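Local coordinates for acyl-CoA dehydrogenase (Mycobacterium thermoresistibile, PDB 3NF4), which probably catalyses the FAD-dependent alpha,beta-dehydrogenation of acyl-CoA thioesters, at residues A294-A299 with T340-V345. Residues are numbered along the deposited sequence; the frame is centred on the assembly and turned at random.
Sequences ADMAAA and TDAVQV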
ATOM      1  N   ALA A 294       0.357   6.328 -15.030  1.00 39.67           N
ATOM      2  CA  ALA A 294      -0.020   4.946 -15.396  1.00 40.04           C
ATOM      3  C   ALA A 294      -0.807   4.269 -14.280  1.00 38.90           C
ATOM      4  O   ALA A 294      -1.836   3.642 -14.557  1.00 39.33           O
ATOM      5  CB  ALA A 294       1.233   4.083 -15.802  1.00 39.32           C
ATOM      6  N   ASP A 295      -0.340   4.401 -13.036  1.00 38.06           N
ATOM      7  CA  ASP A 295      -1.061   3.827 -11.871  1.00 38.43           C
ATOM      8  C   ASP A 295      -2.405   4.504 -11.603  1.00 37.74           C
ATOM      9  O   ASP A 295      -3.345   3.821 -11.230  1.00 36.97           O
ATOM     10  CB  ASP A 295      -0.205   3.801 -10.584  1.00 38.49           C
ATOM     11  CG  ASP A 295       0.912   2.708 -10.614  1.00 41.62           C
ATOM     12  OD1 ASP A 295       0.719   1.574 -11.130  1.00 43.42           O
ATOM     13  OD2 ASP A 295       2.009   2.994 -10.104  1.00 46.36           O
ATOM     14  N   MET A 296      -2.494   5.816 -11.843  1.00 37.41           N
ATOM     15  CA  MET A 296      -3.781   6.536 -11.835  1.00 38.95           C
ATOM     16  C   MET A 296      -4.789   5.993 -12.900  1.00 39.79           C
ATOM     17  O   MET A 296      -5.986   5.791 -12.589  1.00 40.64           O
ATOM     18  CB  MET A 296      -3.586   8.072 -12.014  1.00 38.60           C
ATOM     19  CG  MET A 296      -2.780   8.779 -10.874  1.00 37.01           C
ATOM     20  SD  MET A 296      -2.177  10.479 -11.289  1.00 42.17           S
ATOM     21  CE  MET A 296      -3.673  11.329 -11.804  1.00 35.54           C
ATOM     22  N   ALA A 297      -4.321   5.761 -14.134  1.00 39.26           N
ATOM     23  CA  ALA A 297      -5.211   5.290 -15.207  1.00 39.06           C
ATOM     24  C   ALA A 297      -5.755   3.860 -14.930  1.00 38.91           C
ATOM     25  O   ALA A 297      -6.942   3.583 -15.195  1.00 39.88           O
ATOM     26  CB  ALA A 297      -4.518   5.386 -16.578  1.00 38.76           C
ATOM     27  N   ALA A 298      -4.892   2.980 -14.419  1.00 36.83           N
ATOM     28  CA  ALA A 298      -5.270   1.646 -13.956  1.00 37.47           C
ATOM     29  C   ALA A 298      -6.343   1.657 -12.833  1.00 37.73           C
ATOM     30  O   ALA A 298      -7.311   0.861 -12.852  1.00 37.96           O
ATOM     31  CB  ALA A 298      -4.037   0.885 -13.480  1.00 35.67           C
ATOM     32  N   ALA A 299      -6.184   2.572 -11.877  1.00 36.95           N
ATOM     33  CA  ALA A 299      -7.144   2.695 -10.783  1.00 36.57           C
ATOM     34  C   ALA A 299      -8.552   3.092 -11.271  1.00 36.57           C
ATOM     35  O   ALA A 299      -9.554   2.476 -10.850  1.00 36.73           O
ATOM     36  CB  ALA A 299      -6.605   3.666  -9.659  1.00 36.33           C
ATOM     37  N   THR A 340      -5.283  12.722  -4.896  1.00 34.40           N
ATOM     38  CA  THR A 340      -4.048  13.021  -4.165  1.00 34.91           C
ATOM     39  C   THR A 340      -2.777  13.046  -5.054  1.00 34.87           C
ATOM     40  O   THR A 340      -1.910  13.917  -4.892  1.00 33.82           O
ATOM     41  CB  THR A 340      -3.807  12.004  -2.991  1.00 35.40           C
ATOM     42  OG1 THR A 340      -4.847  12.166  -2.009  1.00 36.91           O
ATOM     43  CG2 THR A 340      -2.426  12.233  -2.321  1.00 33.93           C
ATOM     44  N   ASP A 341      -2.669  12.072  -5.952  1.00 34.47           N
ATOM     45  CA  ASP A 341      -1.620  12.045  -6.982  1.00 34.69           C
ATOM     46  C   ASP A 341      -1.822  13.095  -8.117  1.00 34.99           C
ATOM     47  O   ASP A 341      -0.852  13.510  -8.745  1.00 35.81           O
ATOM     48  CB  ASP A 341      -1.528  10.629  -7.593  1.00 35.28           C
ATOM     49  CG  ASP A 341      -0.941   9.585  -6.618  1.00 37.24           C
ATOM     50  OD1 ASP A 341      -0.251   9.941  -5.636  1.00 40.54           O
ATOM     51  OD2 ASP A 341      -1.181   8.386  -6.826  1.00 43.82           O
ATOM     52  N   ALA A 342      -3.053  13.528  -8.375  1.00 33.86           N
ATOM     53  CA  ALA A 342      -3.251  14.564  -9.371  1.00 35.34           C
ATOM     54  C   ALA A 342      -2.691  15.950  -8.929  1.00 36.73           C
ATOM     55  O   ALA A 342      -2.210  16.708  -9.784  1.00 37.72           O
ATOM     56  CB  ALA A 342      -4.725  14.648  -9.868  1.00 34.67           C
ATOM     57  N   VAL A 343      -2.770  16.280  -7.633  1.00 36.07           N
ATOM     58  CA  VAL A 343      -2.168  17.501  -7.084  1.00 36.21           C
ATOM     59  C   VAL A 343      -0.651  17.357  -7.232  1.00 38.36           C
ATOM     60  O   VAL A 343       0.039  18.303  -7.593  1.00 39.55           O
ATOM     61  CB  VAL A 343      -2.525  17.687  -5.569  1.00 35.34           C
ATOM     62  CG1 VAL A 343      -1.799  18.926  -4.945  1.00 34.21           C
ATOM     63  CG2 VAL A 343      -3.991  17.870  -5.429  1.00 31.91           C
ATOM     64  N   GLN A 344      -0.150  16.159  -6.936  1.00 39.39           N
ATOM     65  CA  GLN A 344       1.260  15.824  -7.080  1.00 41.22           C
ATOM     66  C   GLN A 344       1.819  16.111  -8.509  1.00 42.15           C
ATOM     67  O   GLN A 344       2.870  16.744  -8.650  1.00 42.67           O
ATOM     68  CB  GLN A 344       1.492  14.354  -6.640  1.00 40.63           C
ATOM     69  CG  GLN A 344       2.976  13.963  -6.336  1.00 41.11           C
ATOM     70  CD  GLN A 344       3.552  14.726  -5.159  1.00 44.06           C
ATOM     71  OE1 GLN A 344       2.803  15.218  -4.305  1.00 40.51           O
ATOM     72  NE2 GLN A 344       4.896  14.850  -5.116  1.00 44.05           N
ATOM     73  N   VAL A 345       1.100  15.662  -9.545  1.00 42.89           N
ATOM     74  CA  VAL A 345       1.443  15.938 -10.963  1.00 43.58           C
ATOM     75  C   VAL A 345       1.577  17.464 -11.297  1.00 45.14           C
ATOM     76  O   VAL A 345       2.511  17.871 -11.993  1.00 44.96           O
ATOM     77  CB  VAL A 345       0.462  15.201 -11.924  1.00 43.82           C
ATOM     78  CG1 VAL A 345       0.646  15.639 -13.356  1.00 44.32           C
ATOM     79  CG2 VAL A 345       0.620  13.655 -11.791  1.00 42.74           C
TER
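Neither face of Asp341's flat carboxylate is covered by Met296, the residue across from it; the methionine comes in off the edge of the group, from the methylene side, and meets the aspartate at CB. There Met296 SD sits 3.8 Å from Asp341 CB, with Met296 CG at 4.0 Å from the same carbon. Met296 runs out nearly straight as far as its sulfur, then bends (chi3 54°), and this turn carries the methyl round to Ala342, where Met296 CE lies 4.0 Å from Ala342 CB. A looser touch, 4.3 Å between Met296 SD and Val345 CG2, adds the next turn of that helix. Segments 294-299 and 340-345, on helices 289-315 and 321-346 of the C-terminal helical domain of the acyl-CoA dehydrogenase fold, run roughly antiparallel at 151°. Their axes approach to 10.9 Å, and between these segments it is Met296 that reaches across. Helix 247-274 closes in as well, Ala269 touching Met296, Ala342 and Val345. Asp295 makes a salt bridge to Arg378 of the third subunit, and Gln344 hydrogen-bonds to Lys365 and Gln375 of the second subunit. The direct contacts are van der Waals packing about a thioether, probably stabilised by close fit and burial of the methionine.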